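Local coordinates for pectinesterase (Sitophilus oryzae, PDB 4PMH), which hydrolyses the methyl esters of pectin, releasing methanol and leaving polygalacturonate, and probably serves the digestion of plant cell walls, at residues K39-V44 / T65-K70; I35-A40 / P88-G93. All blocks are in the same frame, centred on the assembly; numbering follows the deposited sequence.

Contact 1. Residues K39-V44 / T65-K70; sequences KADYTV and TRKYIK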
loop_
_atom_site.group_PDB
_atom_site.type_symbol
_atom_site.label_atom_id
_atom_site.label_comp_id
_atom_site.label_asym_id
_atom_site.label_seq_id
_atom_site.Cartn_x
_atom_site.Cartn_y
_atom_site.Cartn_z
ATOM N N LYS A 39 4.766 -19.963 -16.791
ATOM C CA LYS A 39 5.686 -19.787 -17.910
ATOM C C LYS A 39 6.544 -18.544 -17.709
ATOM O O LYS A 39 6.339 -17.771 -16.766
ATOM C CB LYS A 39 4.919 -19.714 -19.243
ATOM C CG LYS A 39 3.654 -18.870 -19.219
ATOM C CD LYS A 39 2.977 -18.809 -20.583
ATOM C CE LYS A 39 1.467 -18.973 -20.457
ATOM N NZ LYS A 39 1.086 -20.407 -20.254
ATOM N N ALA A 40 7.526 -18.375 -18.579
ATOM C CA ALA A 40 8.407 -17.218 -18.516
ATOM C C ALA A 40 8.678 -16.747 -19.931
ATOM O O ALA A 40 9.383 -17.408 -20.674
ATOM C CB ALA A 40 9.698 -17.570 -17.803
ATOM N N ASP A 41 8.067 -15.626 -20.299
ATOM C CA ASP A 41 8.257 -15.007 -21.605
ATOM C C ASP A 41 9.553 -14.199 -21.631
ATOM O O ASP A 41 10.248 -14.181 -22.633
ATOM C CB ASP A 41 7.063 -14.091 -21.931
ATOM C CG ASP A 41 5.760 -14.867 -22.097
ATOM O OD1 ASP A 41 5.673 -15.702 -23.010
ATOM O OD2 ASP A 41 4.818 -14.643 -21.317
ATOM N N TYR A 42 9.841 -13.513 -20.531
ATOM C CA TYR A 42 11.075 -12.750 -20.338
ATOM C C TYR A 42 11.652 -13.095 -18.985
ATOM O O TYR A 42 10.925 -13.081 -17.986
ATOM C CB TYR A 42 10.754 -11.268 -20.391
ATOM C CG TYR A 42 9.905 -10.940 -21.591
ATOM C CD1 TYR A 42 10.488 -10.726 -22.835
ATOM C CD2 TYR A 42 8.522 -10.873 -21.493
ATOM C CE1 TYR A 42 9.714 -10.443 -23.948
ATOM C CE2 TYR A 42 7.758 -10.597 -22.595
ATOM C CZ TYR A 42 8.355 -10.379 -23.821
ATOM O OH TYR A 42 7.597 -10.092 -24.924
ATOM N N THR A 43 12.946 -13.404 -18.931
ATOM C CA THR A 43 13.594 -13.844 -17.691
ATOM C C THR A 43 14.799 -12.970 -17.370
ATOM O O THR A 43 15.724 -12.863 -18.176
ATOM C CB THR A 43 14.022 -15.304 -17.803
ATOM O OG1 THR A 43 12.851 -16.117 -18.001
ATOM C CG2 THR A 43 14.715 -15.754 -16.515
ATOM N N VAL A 44 14.767 -12.326 -16.212
ATOM C CA VAL A 44 15.882 -11.542 -15.740
ATOM C C VAL A 44 16.872 -12.557 -15.174
ATOM O O VAL A 44 16.579 -13.240 -14.179
ATOM C CB VAL A 44 15.466 -10.543 -14.644
ATOM C CG1 VAL A 44 16.652 -9.695 -14.212
ATOM C CG2 VAL A 44 14.335 -9.644 -15.131
ATOM N N THR A 65 -2.163 -10.344 -24.814
ATOM C CA THR A 65 -1.901 -11.562 -24.074
ATOM C C THR A 65 -1.013 -11.239 -22.894
ATOM O O THR A 65 -0.013 -10.505 -23.017
ATOM C CB THR A 65 -1.278 -12.654 -24.961
ATOM O OG1 THR A 65 -2.302 -13.226 -25.786
ATOM C CG2 THR A 65 -0.666 -13.769 -24.131
ATOM N N ARG A 66 -1.384 -11.793 -21.746
ATOM C CA ARG A 66 -0.635 -11.582 -20.514
ATOM C C ARG A 66 0.773 -12.138 -20.698
ATOM O O ARG A 66 0.956 -13.265 -21.164
ATOM C CB ARG A 66 -1.353 -12.258 -19.327
ATOM C CG ARG A 66 -0.599 -12.203 -17.994
ATOM C CD ARG A 66 -1.461 -12.610 -16.808
ATOM N NE ARG A 66 -2.511 -11.638 -16.524
ATOM C CZ ARG A 66 -2.313 -10.456 -15.937
ATOM N NH1 ARG A 66 -1.081 -10.057 -15.560
ATOM N NH2 ARG A 66 -3.338 -9.635 -15.758
ATOM N N LYS A 67 1.761 -11.316 -20.372
ATOM C CA LYS A 67 3.167 -11.689 -20.479
ATOM C C LYS A 67 3.763 -11.891 -19.088
ATOM O O LYS A 67 3.423 -11.165 -18.137
ATOM C CB LYS A 67 3.954 -10.607 -21.226
ATOM C CG LYS A 67 3.585 -10.452 -22.690
ATOM C CD LYS A 67 4.089 -11.649 -23.482
ATOM C CE LYS A 67 3.414 -11.745 -24.834
ATOM N NZ LYS A 67 3.888 -12.975 -25.505
ATOM N N TYR A 68 4.655 -12.879 -18.988
ATOM C CA TYR A 68 5.210 -13.333 -17.728
ATOM C C TYR A 68 6.701 -13.028 -17.663
ATOM O O TYR A 68 7.491 -13.521 -18.476
ATOM C CB TYR A 68 4.967 -14.825 -17.556
ATOM C CG TYR A 68 3.501 -15.139 -17.355
ATOM C CD1 TYR A 68 2.645 -15.323 -18.441
ATOM C CD2 TYR A 68 2.960 -15.227 -16.076
ATOM C CE1 TYR A 68 1.294 -15.597 -18.246
ATOM C CE2 TYR A 68 1.615 -15.500 -15.874
ATOM C CZ TYR A 68 0.788 -15.687 -16.964
ATOM O OH TYR A 68 -0.553 -15.959 -16.759
ATOM N N ILE A 69 7.045 -12.190 -16.698
ATOM C CA ILE A 69 8.408 -11.795 -16.472
ATOM C C ILE A 69 8.875 -12.483 -15.207
ATOM O O ILE A 69 8.404 -12.153 -14.113
ATOM C CB ILE A 69 8.546 -10.274 -16.287
ATOM C CG1 ILE A 69 8.237 -9.582 -17.608
ATOM C CG2 ILE A 69 9.954 -9.922 -15.803
ATOM C CD1 ILE A 69 7.824 -8.141 -17.500
ATOM N N LYS A 70 9.805 -13.427 -15.361
ATOM C CA LYS A 70 10.399 -14.118 -14.237
ATOM C C LYS A 70 11.686 -13.438 -13.800
ATOM O O LYS A 70 12.563 -13.182 -14.625
ATOM C CB LYS A 70 10.697 -15.549 -14.615
ATOM C CG LYS A 70 11.297 -16.334 -13.478
ATOM C CD LYS A 70 11.314 -17.823 -13.798
ATOM C CE LYS A 70 12.377 -18.163 -14.813
ATOM N NZ LYS A 70 12.636 -19.636 -14.814
HETATM O O HOH W 1 2.580 -15.431 -22.258
HETATM O O HOH W 2 6.643 -13.540 -25.126
#
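Asp41 holds the backbone of Tyr68 twice, with its own N and with its carboxylate. Tyr68 N gives its hydrogen to Asp41 OD2 at 2.9 Å, on that oxygen's anti lone pair, while Tyr68 O takes two donors: Asp41 N lies in the carbonyl plane with a bent N-H...O angle of 136°, and Tyr42 N comes in much straighter, at 170°. With CG beside its own backbone N (chi1 -66°), the aspartate carboxylate turns back to Tyr68 N, apparently taking the place that the carbonyl of residue 40 would fill in a regular parallel pair. Water 1 adds a second donor to Asp41 OD2 and also bonds Arg66 O. Water 2 accepts from Lys67 NZ and donates weakly to Asp41 OD1; the ammonium itself stays 4.1 Å from Asp41 OD1, too far for a salt bridge.

Beyond Asp41 the pairing becomes regular. Lys70 N donates to Tyr42 O at 2.9 Å and Val44 N to Lys70 O at 2.8 Å. Lysines suit the outer side, where methylenes pack while the chains run outward: Lys39 passes the Tyr68 ring obliquely, and Lys70 lies beside Thr43. On the other face Tyr42 and Ile69 pack against small alanines of helix 51-61. Strand 42-44, that helix and strand 67-71 form a beta-alpha-beta unit, its parallel strands opening one sheet of the right-handed parallel beta-helix characteristic of pectinesterases.

Contact 2. Residues I35-A40 / P88-G93; sequences ISTSKA and PLTIYG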
loop_
_atom_site.group_PDB
_atom_site.type_symbol
_atom_site.label_atom_id
_atom_site.label_comp_id
_atom_site.label_asym_id
_atom_site.label_seq_id
_atom_site.Cartn_x
_atom_site.Cartn_y
_atom_site.Cartn_z
ATOM N N ILE A 35 -3.837 -16.249 -10.192
ATOM C CA ILE A 35 -2.436 -16.050 -10.503
ATOM C C ILE A 35 -1.931 -17.435 -10.833
ATOM O O ILE A 35 -2.185 -18.391 -10.101
ATOM C CB ILE A 35 -1.621 -15.414 -9.361
ATOM C CG1 ILE A 35 -2.023 -13.952 -9.167
ATOM C CG2 ILE A 35 -0.134 -15.440 -9.679
ATOM C CD1 ILE A 35 -3.405 -13.774 -8.603
ATOM N N SER A 36 -1.264 -17.545 -11.968
ATOM C CA SER A 36 -0.782 -18.815 -12.441
ATOM C C SER A 36 0.491 -18.523 -13.198
ATOM O O SER A 36 0.464 -18.326 -14.418
ATOM C CB SER A 36 -1.836 -19.498 -13.324
ATOM O OG SER A 36 -1.411 -20.790 -13.733
ATOM N N THR A 37 1.595 -18.456 -12.446
ATOM C CA THR A 37 2.931 -18.244 -12.989
ATOM C C THR A 37 3.410 -19.506 -13.725
ATOM O O THR A 37 4.274 -20.246 -13.243
ATOM C CB THR A 37 3.932 -17.852 -11.875
ATOM O OG1 THR A 37 3.924 -18.833 -10.835
ATOM C CG2 THR A 37 3.557 -16.505 -11.257
ATOM N N SER A 38 2.837 -19.734 -14.903
ATOM C CA SER A 38 2.950 -21.030 -15.584
ATOM C C SER A 38 3.979 -21.029 -16.709
ATOM O O SER A 38 4.045 -21.979 -17.499
ATOM C CB SER A 38 1.599 -21.416 -16.171
ATOM O OG SER A 38 1.684 -22.668 -16.821
ATOM N N LYS A 39 4.766 -19.963 -16.791
ATOM C CA LYS A 39 5.686 -19.787 -17.910
ATOM C C LYS A 39 6.544 -18.544 -17.709
ATOM O O LYS A 39 6.339 -17.771 -16.766
ATOM C CB LYS A 39 4.919 -19.714 -19.243
ATOM C CG LYS A 39 3.654 -18.870 -19.219
ATOM C CD LYS A 39 2.977 -18.809 -20.583
ATOM C CE LYS A 39 1.467 -18.973 -20.457
ATOM N NZ LYS A 39 1.086 -20.407 -20.254
ATOM N N ALA A 40 7.526 -18.375 -18.579
ATOM C CA ALA A 40 8.407 -17.218 -18.516
ATOM C C ALA A 40 8.678 -16.747 -19.931
ATOM O O ALA A 40 9.383 -17.408 -20.674
ATOM C CB ALA A 40 9.698 -17.570 -17.803
ATOM N N PRO A 88 -1.083 -6.853 -20.425
ATOM C CA PRO A 88 -1.154 -7.376 -19.054
ATOM C C PRO A 88 0.166 -8.048 -18.662
ATOM O O PRO A 88 0.651 -8.928 -19.372
ATOM C CB PRO A 88 -2.320 -8.397 -19.101
ATOM C CG PRO A 88 -2.933 -8.234 -20.455
ATOM C CD PRO A 88 -1.835 -7.720 -21.343
ATOM N N LEU A 89 0.720 -7.647 -17.522
ATOM C CA LEU A 89 2.005 -8.142 -17.073
ATOM C C LEU A 89 1.929 -8.851 -15.721
ATOM O O LEU A 89 1.274 -8.377 -14.787
ATOM C CB LEU A 89 2.971 -6.968 -16.959
ATOM C CG LEU A 89 3.201 -6.066 -18.175
ATOM C CD1 LEU A 89 4.141 -4.919 -17.779
ATOM C CD2 LEU A 89 3.808 -6.817 -19.329
ATOM N N THR A 90 2.600 -10.001 -15.633
ATOM C CA THR A 90 2.830 -10.697 -14.379
ATOM C C THR A 90 4.339 -10.701 -14.147
ATOM O O THR A 90 5.096 -11.167 -14.997
ATOM C CB THR A 90 2.300 -12.139 -14.468
ATOM O OG1 THR A 90 0.887 -12.087 -14.666
ATOM C CG2 THR A 90 2.608 -12.925 -13.217
ATOM N N ILE A 91 4.773 -10.142 -13.028
ATOM C CA ILE A 91 6.180 -10.099 -12.668
ATOM C C ILE A 91 6.345 -10.935 -11.417
ATOM O O ILE A 91 5.799 -10.587 -10.367
ATOM C CB ILE A 91 6.653 -8.640 -12.414
ATOM C CG1 ILE A 91 6.472 -7.789 -13.678
ATOM C CG2 ILE A 91 8.125 -8.593 -11.980
ATOM C CD1 ILE A 91 5.205 -6.979 -13.691
ATOM N N TYR A 92 7.095 -12.035 -11.520
ATOM C CA TYR A 92 7.261 -12.934 -10.402
ATOM C C TYR A 92 8.677 -13.367 -10.128
ATOM O O TYR A 92 9.461 -13.537 -11.037
ATOM C CB TYR A 92 6.373 -14.158 -10.565
ATOM C CG TYR A 92 6.784 -15.135 -11.635
ATOM C CD1 TYR A 92 6.351 -14.991 -12.936
ATOM C CD2 TYR A 92 7.560 -16.214 -11.326
ATOM C CE1 TYR A 92 6.708 -15.915 -13.918
ATOM C CE2 TYR A 92 7.910 -17.149 -12.278
ATOM C CZ TYR A 92 7.482 -16.984 -13.577
ATOM O OH TYR A 92 7.855 -17.898 -14.535
ATOM N N GLY A 93 8.967 -13.570 -8.854
ATOM C CA GLY A 93 10.268 -14.045 -8.419
ATOM C C GLY A 93 10.402 -15.536 -8.718
ATOM O O GLY A 93 9.442 -16.304 -8.575
#
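Thr37 lays its side chain over one face of the Tyr92 ring, with CB 3.7 Å from the ring centroid and only 4° off the normal. This is a CH-pi contact, and the methyl group extends it: Thr37 CG2 sits 3.5 Å from Tyr92 CG, toward the root of the ring. A branched, compact residue suits the place, since CB and CG2 can both rest on the aromatic face. Thr37 is the centre of an inverse gamma turn, which bends the chain at the point where it meets the ring.

In the fold, strand 89-93 is the third strand of the large parallel sheet of the beta-helix, and residues 35-40 run across its outer side before entering the first strand. Ile35 and Thr37 also touch Val162 on the next strand, so the loop spans more than one rung.

With CG between its backbone N and carbonyl carbon (chi1 71°), Tyr92 swings its ring out to the loop, a face to Thr37 and the hydroxyl to Lys39. Tyr92 OH donates to Lys39 O at 2.7 Å. Lys39 O lies at the ring's edge, near the ring plane, yet the hydroxyl stands 58° out of the carbonyl plane and so misses the lone pairs. Tyrosine thus offers a polar end to a carbonyl in a segment without regular secondary structure.

Thr90, two residues before Tyr92 and on the same side of the strand, brings its CG2 4.2 Å from Thr37 CG2. Its OG1 is engaged by Gln160 and Arg66, leaving the methyl group to meet the loop.

From the N terminus, the chain leaves helix 23-27 and passes through residues 35-40, the first side of contact 2. It then enters strand 42-44 and, after helix 51-61, returns as strand 67-71 to close the shorter loop of contact 1. Contact 2 closes last, when the chain reaches strand 89-93; its wider loop encloses the other, the two sharing Lys39 and Ala40. Strands 67-71 and 89-93 are neighbours, and probable hydrogen bonds from Lys67 N to Pro88 O and Ile69 N to Thr90 O join the contacts directly. Together they tie the loop before strand 42-44 to the first three strands of the large sheet, at one end of the beta-helix.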